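N-terminal acetyltransferase-like protein (PDB 5NNP) probably acts as the TPR-rich auxiliary subunit of an N-terminal acetyltransferase complex, an all-helical scaffold for its partner proteins. Local coordinates at residues K697-I702 with P707-Q712; L691-L696 with A737-V742; V682-K687 with A714-I719; D562-Y567 with Q676-E681; R126-Y131 with W546-R551. All blocks are in the same frame, centred on the assembly; numbering follows the deposited sequence.

Interaction 1 of 5, residues K697-I702 with P707-Q712; sequences KAASAI and PKVLEQ. Unlike the reference sequence in segment 707-712: Lys708 (reference Asn).
Ala699 and Val709 meet where helices 689-702 and 707-723 turn back on one another through a four-residue loop, a helical hairpin of the kind that builds TPR-like folds. The single apolar touch is between methyls, Ala699 CB lying 3.6 Å from Val709 CG1. That methyl is placed by the valine's first torsion of -52°, which turns CG1 anti to the carbonyl carbon and aims it at the neighbouring helix. Val709 CG1 comes within 4.0 Å of Ala699 O and 4.4 Å of Ser700 N, so it rests over backbone as well as on the alanine. The second branch, Val709 CG2, faces the serine more loosely, 4.9 Å from Ser700 CB. Small residues on helix 689-702 bring the backbones close: the CA atoms of Ser700 and Val709 are 6.1 Å apart.

Polar groups work at the flanks. Lys708 NZ meets Glu711 OE1 nearly along its C-O axis at 2.7 Å, a salt bridge along one face of helix 707-723. Gln712 NE2 reaches over to helix 673-685, bonding Ile677 O and Glu681 OE2.

No hydrogen bond joins the two segments, implying that only apolar packing acts, while polar side-chain bonds run within helix 707-723 or to other helices.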
# COMPACT_ATOMS: atom_id res chain seq x y z
N LYS A 697 -18.76 18.19 15.44
CA LYS A 697 -19.34 18.69 14.19
C LYS A 697 -19.00 17.79 13.00
O LYS A 697 -19.79 17.67 12.07
CB LYS A 697 -18.88 20.13 13.90
CG LYS A 697 -19.35 21.16 14.92
CD LYS A 697 -19.31 22.60 14.38
CE LYS A 697 -20.38 22.83 13.33
NZ LYS A 697 -20.35 24.20 12.78
N ALA A 698 -17.83 17.16 13.02
CA ALA A 698 -17.46 16.22 11.95
C ALA A 698 -18.31 14.95 12.02
O ALA A 698 -18.96 14.56 11.05
CB ALA A 698 -15.97 15.87 12.03
N ALA A 699 -18.29 14.31 13.18
CA ALA A 699 -19.05 13.10 13.41
C ALA A 699 -20.54 13.31 13.11
O ALA A 699 -21.21 12.43 12.57
CB ALA A 699 -18.87 12.63 14.84
N SER A 700 -21.05 14.48 13.45
CA SER A 700 -22.47 14.74 13.26
C SER A 700 -22.77 14.96 11.78
O SER A 700 -23.86 14.66 11.30
CB SER A 700 -22.93 15.95 14.08
OG SER A 700 -24.31 16.20 13.86
N ALA A 701 -21.79 15.48 11.05
CA ALA A 701 -21.97 15.69 9.63
C ALA A 701 -22.01 14.34 8.92
O ALA A 701 -22.60 14.22 7.86
CB ALA A 701 -20.88 16.56 9.07
N ILE A 702 -21.39 13.33 9.52
CA ILE A 702 -21.40 11.99 8.95
C ILE A 702 -22.67 11.20 9.29
O ILE A 702 -23.27 10.56 8.43
CB ILE A 702 -20.17 11.19 9.40
CG1 ILE A 702 -18.89 12.00 9.16
CG2 ILE A 702 -20.12 9.84 8.70
CD1 ILE A 702 -17.60 11.28 9.57
N PRO A 707 -26.08 7.43 17.82
CA PRO A 707 -26.36 7.47 19.26
C PRO A 707 -25.23 8.13 20.06
O PRO A 707 -25.50 8.84 21.02
CB PRO A 707 -26.50 6.00 19.64
CG PRO A 707 -26.86 5.31 18.36
CD PRO A 707 -26.12 6.05 17.29
N LYS A 708 -23.98 7.88 19.65
CA LYS A 708 -22.84 8.43 20.37
C LYS A 708 -22.71 9.93 20.16
O LYS A 708 -22.41 10.66 21.11
CB LYS A 708 -21.54 7.72 19.95
CG LYS A 708 -20.87 6.90 21.05
CD LYS A 708 -20.53 7.75 22.28
CE LYS A 708 -19.80 6.94 23.35
NZ LYS A 708 -19.75 7.64 24.67
N VAL A 709 -22.93 10.40 18.93
CA VAL A 709 -22.77 11.83 18.65
C VAL A 709 -23.87 12.60 19.37
O VAL A 709 -23.70 13.76 19.73
CB VAL A 709 -22.80 12.15 17.13
CG1 VAL A 709 -21.79 11.29 16.36
CG2 VAL A 709 -24.18 11.96 16.56
N LEU A 710 -25.00 11.94 19.61
CA LEU A 710 -26.11 12.55 20.33
C LEU A 710 -25.78 12.67 21.80
O LEU A 710 -26.04 13.70 22.44
CB LEU A 710 -27.39 11.74 20.13
CG LEU A 710 -27.94 11.78 18.71
CD1 LEU A 710 -29.20 10.93 18.60
CD2 LEU A 710 -28.21 13.23 18.30
N GLU A 711 -25.18 11.60 22.33
CA GLU A 711 -24.73 11.55 23.71
C GLU A 711 -23.63 12.58 23.99
O GLU A 711 -23.72 13.35 24.95
CB GLU A 711 -24.22 10.14 24.03
CG GLU A 711 -24.04 9.86 25.50
CD GLU A 711 -23.41 8.51 25.74
OE1 GLU A 711 -22.29 8.28 25.22
OE2 GLU A 711 -24.05 7.69 26.44
N GLN A 712 -22.60 12.59 23.15
CA GLN A 712 -21.51 13.54 23.28
C GLN A 712 -21.99 14.98 23.09
O GLN A 712 -21.49 15.90 23.74
CB GLN A 712 -20.39 13.21 22.29
CG GLN A 712 -19.67 11.89 22.58
CD GLN A 712 -18.73 11.47 21.46
OE1 GLN A 712 -18.91 11.87 20.31
NE2 GLN A 712 -17.72 10.67 21.79

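Interaction 2 of 5, residues L691-L696 with A737-V742; sequences LALRCL and AELVGV
Glu738 OE2 is gripped from two sources: Lys697 NZ, one step beyond segment 691-696 on the same helix, forms a salt bridge with it, and Gln45 of a neighbouring chain gives it a hydrogen bond through NE2. The glutamate chain bends at its second torsion (-70°), which carries the carboxylate off from Leu693 while leaving CB against it. Glu738 CB sits 4.0 Å from Leu693 CD2, the one side chain running roughly perpendicular to the other.

The other branch of the leucine makes the apolar contact proper. Leu693 CD1 lies 3.8 Å from Leu739 CD1, methyl to methyl, with the side chains meeting at a slant. In Leu693 the first torsion of -179° sets CG anti to the backbone N and extends the isobutyl group toward helix 729-739; with its two methyls it thus divides itself between two successive residues of that helix. The CA atoms of Leu693 and Leu739 are 7.4 Å apart, so the side chains bridge the helices.

Leu716 of helix 707-723 touches both leucines and completes the apolar cluster. Helix 689-702 therefore packs on helix 729-739 with helix 707-723 joining in, an arrangement in keeping with the layered alpha-alpha superhelix of TPR-like proteins, here at its C-terminal end and beside a partner chain.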
# COMPACT_ATOMS: atom_id res chain seq x y z
N LEU A 691 -11.56 21.89 20.11
CA LEU A 691 -11.24 20.73 19.29
C LEU A 691 -12.31 19.65 19.46
O LEU A 691 -12.68 18.97 18.51
CB LEU A 691 -9.86 20.18 19.64
CG LEU A 691 -8.71 21.15 19.39
CD1 LEU A 691 -7.36 20.49 19.62
CD2 LEU A 691 -8.81 21.72 17.99
N ALA A 692 -12.78 19.51 20.69
CA ALA A 692 -13.90 18.61 20.99
C ALA A 692 -15.08 18.90 20.06
O ALA A 692 -15.64 17.99 19.46
CB ALA A 692 -14.31 18.74 22.46
N LEU A 693 -15.45 20.17 19.96
CA LEU A 693 -16.55 20.59 19.10
C LEU A 693 -16.28 20.26 17.64
O LEU A 693 -17.18 19.89 16.89
CB LEU A 693 -16.81 22.08 19.25
CG LEU A 693 -17.96 22.62 18.42
CD1 LEU A 693 -19.24 21.86 18.73
CD2 LEU A 693 -18.14 24.10 18.70
N ARG A 694 -15.02 20.40 17.24
CA ARG A 694 -14.64 20.17 15.86
C ARG A 694 -14.89 18.72 15.48
O ARG A 694 -15.47 18.44 14.43
CB ARG A 694 -13.19 20.54 15.65
CG ARG A 694 -12.66 20.31 14.26
CD ARG A 694 -11.26 20.86 14.23
NE ARG A 694 -10.59 20.70 12.96
CZ ARG A 694 -9.61 19.84 12.73
NH1 ARG A 694 -9.18 19.04 13.69
NH2 ARG A 694 -9.06 19.79 11.53
N CYS A 695 -14.44 17.81 16.35
CA CYS A 695 -14.74 16.39 16.24
C CYS A 695 -16.24 16.13 16.20
O CYS A 695 -16.72 15.39 15.34
CB CYS A 695 -14.14 15.63 17.41
SG CYS A 695 -12.37 15.46 17.32
N LEU A 696 -16.96 16.72 17.14
CA LEU A 696 -18.40 16.54 17.22
C LEU A 696 -19.08 16.99 15.93
O LEU A 696 -19.86 16.24 15.35
CB LEU A 696 -18.97 17.29 18.43
CG LEU A 696 -20.45 17.06 18.78
CD1 LEU A 696 -20.76 15.59 19.12
CD2 LEU A 696 -20.85 17.96 19.92
N ALA A 737 -21.81 29.74 19.56
CA ALA A 737 -22.35 30.03 18.23
C ALA A 737 -22.41 28.77 17.35
O ALA A 737 -23.44 28.48 16.75
CB ALA A 737 -21.52 31.12 17.55
N GLU A 738 -21.31 28.03 17.29
CA GLU A 738 -21.22 26.87 16.41
C GLU A 738 -21.79 25.61 17.05
O GLU A 738 -21.85 24.56 16.42
CB GLU A 738 -19.77 26.63 15.99
CG GLU A 738 -19.20 27.73 15.13
CD GLU A 738 -19.81 27.77 13.74
OE1 GLU A 738 -19.94 28.89 13.18
OE2 GLU A 738 -20.16 26.70 13.21
N LEU A 739 -22.19 25.73 18.31
CA LEU A 739 -22.81 24.62 19.02
C LEU A 739 -24.30 24.49 18.67
O LEU A 739 -24.82 23.38 18.53
CB LEU A 739 -22.64 24.79 20.52
CG LEU A 739 -23.07 23.61 21.39
CD1 LEU A 739 -22.32 22.35 20.98
CD2 LEU A 739 -22.81 23.93 22.84
N VAL A 740 -24.97 25.64 18.53
CA VAL A 740 -26.39 25.68 18.18
C VAL A 740 -26.67 25.05 16.81
O VAL A 740 -27.77 24.54 16.58
CB VAL A 740 -26.92 27.13 18.16
CG1 VAL A 740 -28.40 27.14 17.83
CG2 VAL A 740 -26.65 27.80 19.50
N GLY A 741 -25.68 25.10 15.92
CA GLY A 741 -25.83 24.61 14.56
C GLY A 741 -26.46 23.23 14.47
O GLY A 741 -27.52 23.07 13.85
N VAL A 742 -25.83 22.24 15.08
CA VAL A 742 -26.32 20.87 15.02
C VAL A 742 -26.02 20.07 16.29
O VAL A 742 -24.86 19.71 16.56
CB VAL A 742 -25.75 20.12 13.80
CG1 VAL A 742 -24.24 20.34 13.70
CG2 VAL A 742 -26.10 18.64 13.88

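Interaction 3 of 5, residues V682-K687 with A714-I719; sequences VYIRKK and AKLRKI
A Schellman motif closes helix 673-685, and the last turns before it pack on helix 707-723, the next but one along the chain. Lys687 is the residue that leaves helical geometry, with a phi of 66°; one of the bonds back is weak, from Lys687 N to Ile684 O at 3.1 Å. Ile684 carries the contact, since both of its branches are used.

The gamma methyl, Ile684 CG2, lies 3.8 Å from Leu716 CD1, the two side chains being inclined to each other. The longer branch ends in Ile684 CD1, 4.0 Å from Lys715 CE, and here the lysine chain lies nearly square to the isoleucine. A first torsion of 43° puts CG1 of the isoleucine between its backbone N and carbonyl carbon, and this splits the two branches over successive residues of the other helix. Lys715 offers its aliphatic part, bent at the third torsion (58°), so that the methylene next to the ammonium does the touching. The nearest CA atoms, of Ile684 and Leu716, are 7.8 Å apart, so the contact is made through side chains.

Beside the apolar pair, Arg685 NH1 and Lys715 NZ are 5.3 Å apart, like charges on facing helices. Glu681 OE1 probably moderates this, being salt-bridged to Arg685 NH1 and in a weak, long ion pair with Lys715 NZ. Asp572 holds Arg685 from helix 554-572.

Packing of a helix on the next but one is consistent with the stacked superhelix of TPR-like repeats.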
# COMPACT_ATOMS: atom_id res chain seq x y z
N VAL A 682 -11.21 12.24 23.84
CA VAL A 682 -9.87 12.70 24.20
C VAL A 682 -9.80 14.19 24.53
O VAL A 682 -9.17 14.58 25.52
CB VAL A 682 -8.85 12.42 23.08
CG1 VAL A 682 -7.54 13.17 23.34
CG2 VAL A 682 -8.60 10.93 22.93
N TYR A 683 -10.45 15.02 23.72
CA TYR A 683 -10.38 16.47 23.90
C TYR A 683 -11.18 17.05 25.07
O TYR A 683 -10.75 18.03 25.69
CB TYR A 683 -10.80 17.18 22.61
CG TYR A 683 -9.78 17.06 21.51
CD1 TYR A 683 -8.44 17.30 21.76
CD2 TYR A 683 -10.15 16.69 20.23
CE1 TYR A 683 -7.50 17.19 20.75
CE2 TYR A 683 -9.22 16.58 19.22
CZ TYR A 683 -7.89 16.83 19.49
OH TYR A 683 -6.96 16.72 18.49
N ILE A 684 -12.35 16.49 25.39
CA ILE A 684 -13.07 17.00 26.56
C ILE A 684 -12.24 16.76 27.82
O ILE A 684 -12.20 17.60 28.72
CB ILE A 684 -14.46 16.36 26.75
CG1 ILE A 684 -14.40 14.86 26.51
CG2 ILE A 684 -15.47 17.01 25.83
CD1 ILE A 684 -15.75 14.23 26.43
N ARG A 685 -11.57 15.61 27.86
CA ARG A 685 -10.72 15.23 28.99
C ARG A 685 -9.49 16.14 29.06
O ARG A 685 -9.01 16.48 30.14
CB ARG A 685 -10.32 13.76 28.88
CG ARG A 685 -11.47 12.79 29.13
CD ARG A 685 -11.04 11.36 28.87
NE ARG A 685 -12.08 10.37 29.17
CZ ARG A 685 -13.22 10.23 28.49
NH1 ARG A 685 -13.51 11.05 27.49
NH2 ARG A 685 -14.09 9.28 28.84
N LYS A 686 -9.01 16.53 27.89
CA LYS A 686 -7.86 17.41 27.76
C LYS A 686 -8.23 18.86 28.06
O LYS A 686 -7.37 19.74 28.07
CB LYS A 686 -7.27 17.30 26.35
CG LYS A 686 -5.85 16.76 26.28
CD LYS A 686 -5.33 16.77 24.83
CE LYS A 686 -3.84 17.07 24.81
NZ LYS A 686 -3.32 17.26 23.43
N LYS A 687 -9.52 19.10 28.29
CA LYS A 687 -10.08 20.43 28.54
C LYS A 687 -9.98 21.36 27.33
O LYS A 687 -10.04 22.59 27.46
CB LYS A 687 -9.40 21.09 29.74
CG LYS A 687 -9.42 20.26 31.01
CD LYS A 687 -10.83 19.89 31.41
CE LYS A 687 -10.84 19.21 32.77
NZ LYS A 687 -10.17 20.05 33.80
N ALA A 714 -24.94 16.16 23.94
CA ALA A 714 -25.58 16.51 25.20
C ALA A 714 -24.56 16.65 26.32
O ALA A 714 -24.72 17.49 27.20
CB ALA A 714 -26.63 15.47 25.56
N LYS A 715 -23.53 15.82 26.30
CA LYS A 715 -22.51 15.85 27.35
C LYS A 715 -21.69 17.13 27.27
O LYS A 715 -21.27 17.69 28.29
CB LYS A 715 -21.60 14.61 27.26
CG LYS A 715 -20.67 14.39 28.45
CD LYS A 715 -20.10 12.97 28.46
CE LYS A 715 -19.34 12.65 27.17
NZ LYS A 715 -18.82 11.24 27.07
N LEU A 716 -21.47 17.61 26.05
CA LEU A 716 -20.67 18.81 25.83
C LEU A 716 -21.38 20.04 26.36
O LEU A 716 -20.79 20.87 27.04
CB LEU A 716 -20.37 18.98 24.34
CG LEU A 716 -19.31 19.98 23.90
CD1 LEU A 716 -17.91 19.53 24.30
CD2 LEU A 716 -19.40 20.18 22.40
N ARG A 717 -22.66 20.15 26.05
CA ARG A 717 -23.42 21.33 26.41
C ARG A 717 -23.43 21.60 27.92
O ARG A 717 -23.43 22.76 28.34
CB ARG A 717 -24.85 21.21 25.89
CG ARG A 717 -24.96 21.35 24.38
CD ARG A 717 -26.38 21.72 23.99
NE ARG A 717 -26.45 22.38 22.69
CZ ARG A 717 -26.57 21.73 21.54
NH1 ARG A 717 -26.62 20.40 21.52
NH2 ARG A 717 -26.63 22.41 20.40
N LYS A 718 -23.44 20.54 28.72
CA LYS A 718 -23.36 20.69 30.18
C LYS A 718 -22.03 21.32 30.60
O LYS A 718 -21.99 22.24 31.42
CB LYS A 718 -23.55 19.34 30.88
CG LYS A 718 -23.36 19.40 32.40
CD LYS A 718 -23.46 18.02 33.04
CE LYS A 718 -23.16 18.09 34.54
NZ LYS A 718 -24.00 19.12 35.22
N ILE A 719 -20.93 20.82 30.02
CA ILE A 719 -19.59 21.28 30.34
C ILE A 719 -19.40 22.75 29.97
O ILE A 719 -18.83 23.52 30.74
CB ILE A 719 -18.52 20.43 29.61
CG1 ILE A 719 -18.71 18.95 29.97
CG2 ILE A 719 -17.12 20.88 29.97
CD1 ILE A 719 -18.92 18.71 31.47

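Interaction 4 of 5, residues D562-Y567 with Q676-E681; sequences DAVNLY and QIAGFE
Helical backbone on both sides comes together at Asn565 and Ala678, whose CA atoms are 7.0 Å apart, the nearest such pair of the two segments. The regular bonding of each helix continues through the contact, for example Leu566 N to Asp562 O at 2.9 Å and Phe680 N to Gln676 O at 3.0 Å. This helix-on-helix packing is consistent with the alpha-alpha superhelix of TPR-like proteins, and it joins helix 554-572 to helix 673-685 across a long chain interval that includes an unmodelled region.

Ala678 CB points to helix 554-572 and lies 4.0 Å from Val564 CG1. Asn565 adds a looser touch at the edge, its OD1 standing 4.3 Å from Ala678 CB; no hydrogen bond links the segments. The bulkier Phe680 turns to the other side, onto Leu696 and Leu716, so helix 673-685 has apolar neighbours in more than one direction. Helix 554-572 is tied elsewhere by the hydrogen bond of Tyr567 OH with His511 NE2.

The choice of branch follows from the first torsion of Val564, 164°, which leaves CG1 anti to the backbone N and pointed at the alanine, while Val564 CG2 remains 5.8 Å from Ala678 CB.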
# COMPACT_ATOMS: atom_id res chain seq x y z
N ASP A 562 -7.26 1.52 18.32
CA ASP A 562 -7.07 0.69 19.51
C ASP A 562 -6.26 1.45 20.57
O ASP A 562 -6.69 1.59 21.70
CB ASP A 562 -6.36 -0.63 19.19
CG ASP A 562 -7.19 -1.55 18.29
OD1 ASP A 562 -8.40 -1.32 18.08
OD2 ASP A 562 -6.61 -2.53 17.79
N ALA A 563 -5.07 1.91 20.19
CA ALA A 563 -4.24 2.73 21.09
C ALA A 563 -5.03 3.86 21.77
O ALA A 563 -4.96 4.03 22.98
CB ALA A 563 -3.04 3.32 20.32
N VAL A 564 -5.79 4.62 20.99
CA VAL A 564 -6.47 5.79 21.52
C VAL A 564 -7.54 5.37 22.54
O VAL A 564 -7.65 5.96 23.61
CB VAL A 564 -7.11 6.64 20.39
CG1 VAL A 564 -8.13 7.61 20.94
CG2 VAL A 564 -6.01 7.39 19.62
N ASN A 565 -8.29 4.33 22.20
CA ASN A 565 -9.25 3.75 23.13
C ASN A 565 -8.62 3.19 24.42
O ASN A 565 -9.20 3.30 25.50
CB ASN A 565 -10.05 2.65 22.43
CG ASN A 565 -11.12 3.20 21.52
OD1 ASN A 565 -11.60 4.33 21.71
ND2 ASN A 565 -11.51 2.42 20.53
N LEU A 566 -7.43 2.60 24.31
CA LEU A 566 -6.76 2.03 25.46
C LEU A 566 -6.16 3.11 26.36
O LEU A 566 -6.12 2.95 27.59
CB LEU A 566 -5.67 1.05 25.02
CG LEU A 566 -4.85 0.34 26.10
CD1 LEU A 566 -5.76 -0.32 27.15
CD2 LEU A 566 -3.90 -0.69 25.47
N TYR A 567 -5.70 4.22 25.78
CA TYR A 567 -5.21 5.35 26.58
C TYR A 567 -6.37 6.04 27.31
O TYR A 567 -6.23 6.46 28.46
CB TYR A 567 -4.45 6.37 25.72
CG TYR A 567 -3.01 6.00 25.41
CD1 TYR A 567 -2.10 5.74 26.43
CD2 TYR A 567 -2.56 5.93 24.09
CE1 TYR A 567 -0.79 5.42 26.15
CE2 TYR A 567 -1.24 5.59 23.81
CZ TYR A 567 -0.36 5.34 24.84
OH TYR A 567 0.95 5.02 24.56
N GLN A 676 -13.70 10.29 14.93
CA GLN A 676 -14.28 11.54 15.45
C GLN A 676 -14.87 11.39 16.85
O GLN A 676 -14.74 12.28 17.70
CB GLN A 676 -15.35 12.05 14.49
CG GLN A 676 -14.80 12.39 13.11
CD GLN A 676 -13.81 13.52 13.17
OE1 GLN A 676 -13.62 14.11 14.24
NE2 GLN A 676 -13.19 13.85 12.04
N ILE A 677 -15.54 10.27 17.08
CA ILE A 677 -16.10 9.97 18.39
C ILE A 677 -14.98 9.82 19.42
O ILE A 677 -15.09 10.33 20.54
CB ILE A 677 -16.96 8.70 18.36
CG1 ILE A 677 -18.13 8.88 17.40
CG2 ILE A 677 -17.46 8.36 19.75
CD1 ILE A 677 -18.87 7.58 17.08
N ALA A 678 -13.91 9.14 19.03
CA ALA A 678 -12.77 8.92 19.92
C ALA A 678 -12.01 10.22 20.18
O ALA A 678 -11.55 10.46 21.30
CB ALA A 678 -11.83 7.87 19.35
N GLY A 679 -11.88 11.04 19.14
CA GLY A 679 -11.29 12.35 19.29
C GLY A 679 -12.05 13.19 20.31
O GLY A 679 -11.45 13.85 21.17
N PHE A 680 -13.37 13.18 20.21
CA PHE A 680 -14.18 13.95 21.14
C PHE A 680 -13.89 13.57 22.59
O PHE A 680 -13.63 14.44 23.43
CB PHE A 680 -15.66 13.76 20.84
CG PHE A 680 -16.56 14.55 21.74
CD1 PHE A 680 -16.92 14.06 22.98
CD2 PHE A 680 -17.02 15.80 21.36
CE1 PHE A 680 -17.73 14.79 23.83
CE2 PHE A 680 -17.83 16.53 22.20
CZ PHE A 680 -18.19 16.02 23.44
N GLU A 681 -13.90 12.27 22.87
CA GLU A 681 -13.59 11.76 24.20
C GLU A 681 -12.22 12.22 24.72
O GLU A 681 -12.09 12.55 25.90
CB GLU A 681 -13.67 10.24 24.21
CG GLU A 681 -15.00 9.69 23.75
CD GLU A 681 -16.13 10.13 24.65
OE1 GLU A 681 -15.87 10.51 25.80
OE2 GLU A 681 -17.29 10.08 24.19

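Interaction 5 of 5, residues R126-Y131 with W546-R551; sequences RDYAGY and WEDRLR
Arg126 NE donates to Asp548 OD1 at 2.6 Å with an N-H...O angle of 149°, the main bond of a salt bridge between parts of the chain more than 400 residues apart. The oxygen is approached on its syn lone pair, although it is tilted out of the guanidinium plane. A weak second bond, from Arg126 NH2 to the same Asp548 OD1 at 3.2 Å, makes that oxygen a shared acceptor, with guanidinium and carboxylate planes turned 65° apart.

The rest of the guanidinium is held: NH2 bonds Gln524 OE1 and Val544 O, and NH1 turns back to Ile123 O. A bend at the second torsion (-62°) helps fold the arginine into this position. An alanine here would remove the guanidinium and would probably leave Asp548 without its cationic mate and Val544 O without this donor.

Gly130 N bonds Asp127 OD1 at 3.2 Å, from above the carboxylate plane, the N-cap bond of helix 128-141. Packing is slight: Glu547 CB lies 3.6 Å from Arg126 NH2, at the guanidinium edge, and its bent chain takes the carboxylate elsewhere. Arg126 O stands 3.4 Å above the Tyr128 ring plane, toward its rim.

Arg126, with positive phi, is the C-prime residue of a Schellman motif (Asp127 N to Gln122 O, Arg126 N to Ile123 O), and a tight turn links successive helices, consistent with a TPR repeat.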
# COMPACT_ATOMS: atom_id res chain seq x y z
N ARG A 126 8.37 17.20 1.20
CA ARG A 126 7.45 17.94 0.35
C ARG A 126 7.64 19.46 0.47
O ARG A 126 6.69 20.23 0.42
CB ARG A 126 6.00 17.53 0.65
CG ARG A 126 5.75 16.01 0.64
CD ARG A 126 6.01 15.35 -0.72
NE ARG A 126 5.48 13.98 -0.83
CZ ARG A 126 6.19 12.86 -0.75
NH1 ARG A 126 7.50 12.88 -0.53
NH2 ARG A 126 5.58 11.69 -0.87
N ASP A 127 8.90 19.88 0.61
CA ASP A 127 9.28 21.28 0.42
C ASP A 127 9.43 21.53 -1.08
O ASP A 127 10.55 21.51 -1.61
CB ASP A 127 10.57 21.59 1.19
CG ASP A 127 11.07 23.01 1.00
OD1 ASP A 127 10.34 23.88 0.49
OD2 ASP A 127 12.24 23.24 1.36
N TYR A 128 8.30 21.73 -1.76
CA TYR A 128 8.27 21.77 -3.22
C TYR A 128 9.08 22.92 -3.82
O TYR A 128 9.84 22.71 -4.78
CB TYR A 128 6.83 21.87 -3.71
CG TYR A 128 5.93 20.75 -3.25
CD1 TYR A 128 6.14 19.44 -3.68
CD2 TYR A 128 4.88 20.99 -2.38
CE1 TYR A 128 5.32 18.42 -3.25
CE2 TYR A 128 4.05 19.97 -1.94
CZ TYR A 128 4.28 18.69 -2.38
OH TYR A 128 3.46 17.68 -1.94
N ALA A 129 8.90 24.12 -3.26
CA ALA A 129 9.62 25.31 -3.75
C ALA A 129 11.12 25.12 -3.60
O ALA A 129 11.89 25.43 -4.50
CB ALA A 129 9.16 26.57 -3.02
N GLY A 130 11.52 24.58 -2.45
CA GLY A 130 12.91 24.24 -2.21
C GLY A 130 13.45 23.24 -3.22
O GLY A 130 14.58 23.36 -3.68
N TYR A 131 12.64 22.26 -3.59
CA TYR A 131 13.07 21.15 -4.41
C TYR A 131 13.26 21.64 -5.83
O TYR A 131 14.20 21.25 -6.52
CB TYR A 131 12.05 20.00 -4.36
CG TYR A 131 12.49 18.74 -5.04
CD1 TYR A 131 13.70 18.16 -4.74
CD2 TYR A 131 11.68 18.12 -5.98
CE1 TYR A 131 14.11 17.01 -5.35
CE2 TYR A 131 12.08 16.95 -6.60
CZ TYR A 131 13.31 16.40 -6.28
OH TYR A 131 13.74 15.25 -6.89
N TRP A 546 0.65 8.28 -3.46
CA TRP A 546 0.21 7.30 -2.48
C TRP A 546 0.79 7.59 -1.10
O TRP A 546 0.08 7.57 -0.10
CB TRP A 546 0.59 5.89 -2.90
CG TRP A 546 0.60 4.94 -1.76
CD1 TRP A 546 -0.46 4.58 -0.97
CD2 TRP A 546 1.73 4.21 -1.28
NE1 TRP A 546 -0.05 3.68 -0.02
CE2 TRP A 546 1.29 3.44 -0.18
CE3 TRP A 546 3.07 4.13 -1.66
CZ2 TRP A 546 2.15 2.61 0.54
CZ3 TRP A 546 3.92 3.29 -0.95
CH2 TRP A 546 3.45 2.55 0.14
N GLU A 547 2.08 7.89 -1.06
CA GLU A 547 2.77 8.23 0.18
C GLU A 547 2.17 9.47 0.88
O GLU A 547 2.14 9.56 2.12
CB GLU A 547 4.25 8.44 -0.14
CG GLU A 547 5.22 8.22 1.00
CD GLU A 547 5.31 6.76 1.46
OE1 GLU A 547 6.09 5.96 0.87
OE2 GLU A 547 4.61 6.42 2.43
N ASP A 548 1.68 10.43 0.10
CA ASP A 548 1.08 11.64 0.66
C ASP A 548 -0.15 11.30 1.48
O ASP A 548 -0.58 12.10 2.32
CB ASP A 548 0.70 12.64 -0.44
CG ASP A 548 1.90 13.34 -1.06
OD1 ASP A 548 2.97 13.42 -0.41
OD2 ASP A 548 1.76 13.82 -2.22
N ARG A 549 -0.75 10.14 1.22
CA ARG A 549 -1.93 9.73 1.97
C ARG A 549 -1.71 8.42 2.69
O ARG A 549 -2.65 7.65 2.86
CB ARG A 549 -3.13 9.59 1.05
CG ARG A 549 -3.65 10.88 0.46
CD ARG A 549 -4.70 10.55 -0.59
NE ARG A 549 -4.25 9.43 -1.43
CZ ARG A 549 -5.04 8.48 -1.92
NH1 ARG A 549 -6.35 8.49 -1.66
NH2 ARG A 549 -4.53 7.51 -2.67
N LEU A 550 -0.48 8.19 3.15
CA LEU A 550 -0.07 6.87 3.61
C LEU A 550 -0.98 6.31 4.67
O LEU A 550 -1.50 5.20 4.54
CB LEU A 550 1.35 6.91 4.17
CG LEU A 550 1.87 5.61 4.80
CD1 LEU A 550 1.85 4.48 3.79
CD2 LEU A 550 3.28 5.82 5.37
N ARG A 551 -1.20 7.09 5.72
CA ARG A 551 -1.81 6.55 6.91
C ARG A 551 -3.32 6.62 6.87
O ARG A 551 -3.97 6.49 7.90
CB ARG A 551 -1.28 7.28 8.13
CG ARG A 551 0.18 6.97 8.37
CD ARG A 551 0.66 7.69 9.56
NE ARG A 551 2.08 7.50 9.80
CZ ARG A 551 3.01 8.17 9.14
NH1 ARG A 551 2.66 9.01 8.17
NH2 ARG A 551 4.30 7.99 9.43

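In the fold
Interactions 1 to 4 cluster at the C-terminal end of the chain, with centres 10 to 18 Å apart. Helix 689-702 serves interactions 1 and 2, helix 707-723 serves 1 and 3, and helix 673-685 serves 3 and 4. Interaction 5 closes first along the chain, then interaction 4; interaction 1 is nested within the loops of both 2 and 3, which cross each other. Such interlocking joins the four helices from 673 to 739 into one bundle, with helix 554-572 attached through interaction 4. Interaction 5 stands alone, its centre 27 to 35 Å from the others and closer to the middle of the chain, and ties the N-terminal TPR region to helix 537-547, which directly precedes helix 554-572.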